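Local structure of gram-negative insecticidal protein (Chromobacterium piscinae, 6FBM) at residues D394-G399 / S427-P432; A329-G334 / R361-V366. The protein is an insecticidal toxin of the MACPF family, with an additional beta-tripod region, that probably kills susceptible insects by forming pores in membranes. All blocks are in the same frame, centred on the assembly; numbering follows the deposited sequence.

In the fold
From the N terminus, interaction 2 comes first: it closes the excursion from the end of strand 326-331 to the loop after 358-360, the two outer strands of a three-stranded antiparallel sheet. That loop is complete before interaction 1 begins, so the two neither nest nor cross, and both lie in the Vps62-like region. Interaction 1 then joins the loops after strands 393-394 and 421-426, which both pair with strand 403-410. The centres of the two contacts are about 16 Å apart and their nearest atoms about 6 Å, without touching. Tyr404 connects them: its OH is hydrogen-bonded to Ser333 O, and its backbone N makes a weak hydrogen bond to Asp395 OD1.

Interaction 1: residues D394-G399 / S427-P432; sequences DDAGSG and SGYNPP
Tyr429 reaches from its loop to the start of segment 394-399 and carries the whole contact with Asp394, Asp395 and Ala396. The polar link is a single hydrogen bond, from Tyr429 OH to Asp395 OD1 at 2.9 Å. OD1 lies at the edge of the phenol ring, near its plane, whereas the hydroxyl meets the carboxylate from above, 35° out of that group's plane; the two planes are steeply inclined to each other. The same OD1 also takes a weak hydrogen bond from Tyr404 N. Ala396 N comes within 3.1 Å of Tyr429 OH as well, but the angle is too poor for a bond.

Packing is supplied by Asp394, whose side chain crosses that of Tyr429 at about a right angle. Its CB lies 3.4 Å from Tyr429 CE1, and its CG stands over one face of the ring, with the carboxylate inclined by 43° to it. Asp394 CG sits between the backbone N and the carbonyl carbon (chi1 52°), which allows OD1 to turn back to the chain.

The remaining bonds shape each loop. Asp394 OD1 accepts from Ala396 N at 3.3 Å through its anti lone pair, making an Asx turn. An overlapping type II beta turn, Asp395 to Ser398, is closed by Ser398 N to Asp395 O at 3.0 Å. On the other segment, Asn430 N to Gly428 O at 2.8 Å makes Tyr429 the centre of an inverse gamma turn.

An Asx turn overlapping a type II beta turn thus presents an aspartate to a tyrosine from another loop. This joins connections at one end of the sheet containing strands 388-391, 403-410 and 421-426, within the Vps62-like region, consistent with the beta-tripod part of the toxin.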
ATOM      1  N   ASP A 394      71.407  38.776 -25.843  1.00 23.97           N
ATOM      2  CA  ASP A 394      71.314  40.230 -25.720  1.00 24.89           C
ATOM      3  C   ASP A 394      72.596  40.907 -26.212  1.00 25.86           C
ATOM      4  O   ASP A 394      73.568  40.223 -26.512  1.00 25.16           O
ATOM      5  CB  ASP A 394      70.958  40.639 -24.275  1.00 24.24           C
ATOM      6  CG  ASP A 394      71.865  40.028 -23.244  1.00 23.64           C
ATOM      7  OD1 ASP A 394      73.006  40.467 -23.107  1.00 24.10           O
ATOM      8  OD2 ASP A 394      71.431  39.111 -22.546  1.00 26.39           O
ATOM      9  N   ASP A 395      72.579  42.251 -26.285  1.00 28.29           N
ATOM     10  CA  ASP A 395      73.709  43.061 -26.803  1.00 27.48           C
ATOM     11  C   ASP A 395      74.706  43.524 -25.732  1.00 28.79           C
ATOM     12  O   ASP A 395      75.429  44.501 -25.951  1.00 27.53           O
ATOM     13  CB  ASP A 395      73.196  44.268 -27.603  1.00 26.68           C
ATOM     14  CG  ASP A 395      72.822  45.465 -26.721  1.00 28.31           C
ATOM     15  OD1 ASP A 395      72.166  45.270 -25.673  1.00 30.38           O
ATOM     16  OD2 ASP A 395      73.201  46.609 -27.065  1.00 28.44           O
ATOM     17  N   ALA A 396      74.750  42.843 -24.582  1.00 31.05           N
ATOM     18  CA  ALA A 396      75.717  43.176 -23.524  1.00 30.15           C
ATOM     19  C   ALA A 396      77.117  43.090 -24.102  1.00 28.29           C
ATOM     20  O   ALA A 396      77.469  42.066 -24.725  1.00 24.09           O
ATOM     21  CB  ALA A 396      75.563  42.236 -22.334  1.00 30.23           C
ATOM     22  N   GLY A 397      77.874  44.190 -23.956  1.00 29.52           N
ATOM     23  CA  GLY A 397      79.237  44.296 -24.514  1.00 31.53           C
ATOM     24  C   GLY A 397      79.384  45.149 -25.763  1.00 32.70           C
ATOM     25  O   GLY A 397      80.488  45.607 -26.085  1.00 35.04           O
ATOM     26  N   SER A 398      78.288  45.368 -26.484  1.00 33.00           N
ATOM     27  CA  SER A 398      78.283  46.248 -27.650  1.00 32.15           C
ATOM     28  C   SER A 398      78.536  47.715 -27.296  1.00 30.65           C
ATOM     29  O   SER A 398      78.901  48.507 -28.167  1.00 29.57           O
ATOM     30  CB  SER A 398      76.927  46.162 -28.335  1.00 33.73           C
ATOM     31  OG  SER A 398      75.909  46.689 -27.482  1.00 30.27           O
ATOM     32  N   GLY A 399      78.280  48.082 -26.041  1.00 27.81           N
ATOM     33  CA  GLY A 399      78.479  49.437 -25.592  1.00 29.37           C
ATOM     34  C   GLY A 399      77.446  50.414 -26.115  1.00 32.32           C
ATOM     35  O   GLY A 399      77.573  51.611 -25.852  1.00 31.19           O
ATOM     36  N   SER A 427      65.021  50.447 -23.553  1.00 32.06           N
ATOM     37  CA  SER A 427      65.679  51.005 -22.376  1.00 34.51           C
ATOM     38  C   SER A 427      65.612  49.960 -21.253  1.00 35.88           C
ATOM     39  O   SER A 427      64.601  49.846 -20.541  1.00 35.39           O
ATOM     40  CB  SER A 427      64.995  52.319 -21.963  1.00 38.42           C
ATOM     41  OG  SER A 427      65.527  52.824 -20.737  1.00 40.63           O
ATOM     42  N   GLY A 428      66.699  49.196 -21.103  1.00 37.45           N
ATOM     43  CA  GLY A 428      66.717  48.000 -20.245  1.00 34.12           C
ATOM     44  C   GLY A 428      66.232  46.802 -21.050  1.00 35.80           C
ATOM     45  O   GLY A 428      65.508  46.956 -22.052  1.00 35.79           O
ATOM     46  N   TYR A 429      66.629  45.597 -20.635  1.00 35.13           N
ATOM     47  CA  TYR A 429      66.190  44.364 -21.310  1.00 32.05           C
ATOM     48  C   TYR A 429      64.750  44.025 -20.929  1.00 31.09           C
ATOM     49  O   TYR A 429      64.494  43.116 -20.136  1.00 30.48           O
ATOM     50  CB  TYR A 429      67.134  43.195 -20.995  1.00 32.47           C
ATOM     51  CG  TYR A 429      68.538  43.434 -21.496  1.00 33.82           C
ATOM     52  CD1 TYR A 429      68.786  43.528 -22.859  1.00 36.17           C
ATOM     53  CD2 TYR A 429      69.626  43.572 -20.615  1.00 34.44           C
ATOM     54  CE1 TYR A 429      70.074  43.759 -23.347  1.00 37.70           C
ATOM     55  CE2 TYR A 429      70.920  43.779 -21.097  1.00 35.73           C
ATOM     56  CZ  TYR A 429      71.134  43.885 -22.474  1.00 36.29           C
ATOM     57  OH  TYR A 429      72.376  44.116 -23.020  1.00 35.41           O
ATOM     58  N   ASN A 430      63.813  44.753 -21.530  1.00 29.47           N
ATOM     59  CA  ASN A 430      62.395  44.574 -21.263  1.00 27.12           C
ATOM     60  C   ASN A 430      61.935  43.332 -21.979  1.00 24.60           C
ATOM     61  O   ASN A 430      62.210  43.177 -23.176  1.00 23.80           O
ATOM     62  CB  ASN A 430      61.598  45.763 -21.781  1.00 29.88           C
ATOM     63  CG  ASN A 430      61.990  47.034 -21.102  1.00 31.81           C
ATOM     64  OD1 ASN A 430      62.314  47.029 -19.899  1.00 34.40           O
ATOM     65  ND2 ASN A 430      62.008  48.129 -21.858  1.00 32.44           N
ATOM     66  N   PRO A 431      61.250  42.435 -21.255  1.00 21.98           N
ATOM     67  CA  PRO A 431      60.804  41.209 -21.858  1.00 20.33           C
ATOM     68  C   PRO A 431      59.576  41.478 -22.719  1.00 19.87           C
ATOM     69  O   PRO A 431      58.934  42.519 -22.545  1.00 18.84           O
ATOM     70  CB  PRO A 431      60.435  40.360 -20.663  1.00 20.50           C
ATOM     71  CG  PRO A 431      59.959  41.344 -19.640  1.00 20.64           C
ATOM     72  CD  PRO A 431      60.790  42.568 -19.860  1.00 20.85           C
ATOM     73  N   PRO A 432      59.257  40.562 -23.657  1.00 19.23           N
ATOM     74  CA  PRO A 432      58.073  40.705 -24.479  1.00 19.77           C
ATOM     75  C   PRO A 432      56.806  40.884 -23.646  1.00 20.96           C
ATOM     76  O   PRO A 432      56.665  40.278 -22.573  1.00 24.02           O
ATOM     77  CB  PRO A 432      58.026  39.397 -25.255  1.00 18.64           C
ATOM     78  CG  PRO A 432      59.403  38.897 -25.259  1.00 18.83           C
ATOM     79  CD  PRO A 432      60.010  39.345 -23.983  1.00 18.90           C
TER

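Interaction 2: residues A329-G334 / R361-V366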
ATOM      1  N   ALA A 329      57.308  45.926 -34.753  1.00 15.23           N
ATOM      2  CA  ALA A 329      57.640  45.732 -33.364  1.00 15.94           C
ATOM      3  C   ALA A 329      59.140  45.920 -33.104  1.00 17.45           C
ATOM      4  O   ALA A 329      59.695  45.297 -32.196  1.00 21.46           O
ATOM      5  CB  ALA A 329      57.166  44.361 -32.916  1.00 15.43           C
ATOM      6  N   GLY A 330      59.793  46.777 -33.890  1.00 17.64           N
ATOM      7  CA  GLY A 330      61.171  47.200 -33.656  1.00 17.16           C
ATOM      8  C   GLY A 330      62.093  46.992 -34.854  1.00 17.98           C
ATOM      9  O   GLY A 330      61.853  46.142 -35.727  1.00 17.59           O
ATOM     10  N   GLU A 331      63.188  47.770 -34.844  1.00 18.57           N
ATOM     11  CA  GLU A 331      64.322  47.651 -35.738  1.00 19.23           C
ATOM     12  C   GLU A 331      65.581  47.588 -34.888  1.00 19.20           C
ATOM     13  O   GLU A 331      65.604  48.179 -33.807  1.00 16.72           O
ATOM     14  CB  GLU A 331      64.503  48.899 -36.579  1.00 21.64           C
ATOM     15  CG  GLU A 331      63.307  49.462 -37.266  1.00 24.98           C
ATOM     16  CD  GLU A 331      63.580  50.826 -37.877  1.00 27.39           C
ATOM     17  OE1 GLU A 331      63.918  51.776 -37.134  1.00 29.37           O
ATOM     18  OE2 GLU A 331      63.416  50.952 -39.102  1.00 33.56           O
ATOM     19  N   ASP A 332      66.654  46.989 -35.425  1.00 19.55           N
ATOM     20  CA  ASP A 332      67.964  47.051 -34.780  1.00 22.21           C
ATOM     21  C   ASP A 332      68.766  48.330 -35.048  1.00 22.14           C
ATOM     22  O   ASP A 332      69.994  48.297 -35.046  1.00 21.05           O
ATOM     23  CB  ASP A 332      68.790  45.806 -35.096  1.00 24.28           C
ATOM     24  CG  ASP A 332      69.536  45.894 -36.415  1.00 26.39           C
ATOM     25  OD1 ASP A 332      68.931  46.293 -37.415  1.00 27.61           O
ATOM     26  OD2 ASP A 332      70.728  45.539 -36.451  1.00 29.28           O
ATOM     27  N   SER A 333      68.070  49.451 -35.252  1.00 24.01           N
ATOM     28  CA  SER A 333      68.699  50.756 -35.482  1.00 25.29           C
ATOM     29  C   SER A 333      69.419  51.132 -34.216  1.00 25.55           C
ATOM     30  O   SER A 333      68.840  51.077 -33.122  1.00 22.99           O
ATOM     31  CB  SER A 333      67.654  51.835 -35.792  1.00 27.29           C
ATOM     32  OG  SER A 333      66.941  51.543 -36.987  1.00 30.64           O
ATOM     33  N   GLY A 334      70.688  51.510 -34.378  1.00 25.96           N
ATOM     34  CA  GLY A 334      71.564  51.824 -33.262  1.00 24.49           C
ATOM     35  C   GLY A 334      72.324  50.618 -32.744  1.00 26.38           C
ATOM     36  O   GLY A 334      73.158  50.786 -31.866  1.00 29.25           O
ATOM     37  N   ARG A 361      65.443  41.031 -42.943  1.00 14.68           N
ATOM     38  CA  ARG A 361      66.761  41.645 -43.022  1.00 15.08           C
ATOM     39  C   ARG A 361      66.715  43.047 -43.634  1.00 15.62           C
ATOM     40  O   ARG A 361      67.372  43.314 -44.640  1.00 17.49           O
ATOM     41  CB  ARG A 361      67.728  40.765 -43.808  1.00 15.11           C
ATOM     42  CG  ARG A 361      69.194  41.084 -43.473  1.00 15.24           C
ATOM     43  CD  ARG A 361      70.125  40.276 -44.336  1.00 15.22           C
ATOM     44  NE  ARG A 361      69.952  38.857 -44.129  1.00 15.63           N
ATOM     45  CZ  ARG A 361      70.510  37.911 -44.888  1.00 16.86           C
ATOM     46  NH1 ARG A 361      71.307  38.227 -45.913  1.00 17.54           N
ATOM     47  NH2 ARG A 361      70.274  36.633 -44.619  1.00 16.77           N
ATOM     48  N   ASN A 362      65.955  43.956 -43.032  1.00 15.51           N
ATOM     49  CA  ASN A 362      65.829  45.333 -43.540  1.00 14.95           C
ATOM     50  C   ASN A 362      65.212  46.240 -42.461  1.00 15.18           C
ATOM     51  O   ASN A 362      64.996  45.795 -41.338  1.00 13.86           O
ATOM     52  CB  ASN A 362      65.026  45.346 -44.850  1.00 14.78           C
ATOM     53  CG  ASN A 362      63.572  44.948 -44.675  1.00 14.61           C
ATOM     54  OD1 ASN A 362      62.825  45.597 -43.937  1.00 14.54           O
ATOM     55  ND2 ASN A 362      63.143  43.922 -45.409  1.00 14.28           N
ATOM     56  N   HIS A 363      64.960  47.506 -42.807  1.00 16.12           N
ATOM     57  CA  HIS A 363      64.384  48.513 -41.893  1.00 16.70           C
ATOM     58  C   HIS A 363      63.024  49.034 -42.351  1.00 17.17           C
ATOM     59  O   HIS A 363      62.566  50.054 -41.847  1.00 17.36           O
ATOM     60  CB  HIS A 363      65.318  49.724 -41.752  1.00 17.55           C
ATOM     61  CG  HIS A 363      66.410  49.560 -40.738  1.00 18.95           C
ATOM     62  ND1 HIS A 363      66.542  48.438 -39.940  1.00 19.18           N
ATOM     63  CD2 HIS A 363      67.402  50.408 -40.367  1.00 19.75           C
ATOM     64  CE1 HIS A 363      67.586  48.593 -39.145  1.00 19.20           C
ATOM     65  NE2 HIS A 363      68.119  49.780 -39.380  1.00 20.79           N
ATOM     66  N   ALA A 364      62.353  48.320 -43.265  1.00 18.08           N
ATOM     67  CA  ALA A 364      61.087  48.783 -43.836  1.00 17.88           C
ATOM     68  C   ALA A 364      60.000  48.954 -42.783  1.00 18.14           C
ATOM     69  O   ALA A 364      60.022  48.289 -41.739  1.00 18.63           O
ATOM     70  CB  ALA A 364      60.610  47.827 -44.914  1.00 17.32           C
ATOM     71  N   SER A 365      59.071  49.874 -43.062  1.00 19.23           N
ATOM     72  CA  SER A 365      57.873  50.079 -42.224  1.00 20.17           C
ATOM     73  C   SER A 365      56.810  48.986 -42.368  1.00 18.48           C
ATOM     74  O   SER A 365      55.907  48.910 -41.557  1.00 16.89           O
ATOM     75  CB  SER A 365      57.239  51.423 -42.541  1.00 21.63           C
ATOM     76  OG  SER A 365      57.911  52.438 -41.828  1.00 27.83           O
ATOM     77  N   VAL A 366      56.938  48.191 -43.437  1.00 17.42           N
ATOM     78  CA  VAL A 366      55.957  47.217 -43.896  1.00 17.31           C
ATOM     79  C   VAL A 366      56.606  45.828 -43.846  1.00 17.63           C
ATOM     80  O   VAL A 366      57.783  45.667 -44.226  1.00 19.85           O
ATOM     81  CB  VAL A 366      55.596  47.508 -45.361  1.00 17.72           C
ATOM     82  CG1 VAL A 366      54.551  46.525 -45.889  1.00 18.74           C
ATOM     83  CG2 VAL A 366      55.094  48.937 -45.504  1.00 18.76           C
TER
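Glu331 and His363 bring the backbones closest, with CA atoms 6.2 Å apart, where the end of strand 326-331 meets an irregular loop without backbone hydrogen bonding between the two segments. His363 supplies most of the contact, its imidazole lying among Glu331, Asp332 and Ser333. The Glu331 side chain runs across it nearly perpendicularly: CD stands over one face, offset toward the rim, with carboxylate and ring planes 40° apart. Asp332 comes from the edge instead, OD1 lying in the ring plane 3.2 Å from His363 CE1. Its chi1 of 84° tucks CG over the backbone, bringing the carboxylate to that edge. Ser333 OG lies over the ring, 3.6 Å from His363 CD2, and donates a weak hydrogen bond to Glu331 OE1 at 3.0 Å.

Glu331 OE2 and His363 O are only 3.0 Å apart, yet both are acceptors. Lys328 reconciles them: its NZ forms a salt bridge with OE2 and hydrogen bonds with the carbonyl oxygens of His363 and Ala364. Asp332 is held independently, OD1 by Leu341 N and OD2 by Ser335 OG, which fixes the carboxylate beside the imidazole. Glu331 OE2 is 4.1 Å from His363 ND1; the nearby carboxylates could favour a protonated ring, but Lys328 offsets part of their charge, and the protonation state remains open.

Within the histidine loop, Ala364 N donates to Asn362 OD1 at 2.8 Å with an N-H...O angle of 159°, closing an Asx turn around His363.

The arrangement packs the histidine at the middle of an Asx turn against the end of an edge strand. It joins strand 326-331 and the residues after it to the loop following strand 358-360, the other outer strand of the three-stranded antiparallel sheet, within the Vps62-like region.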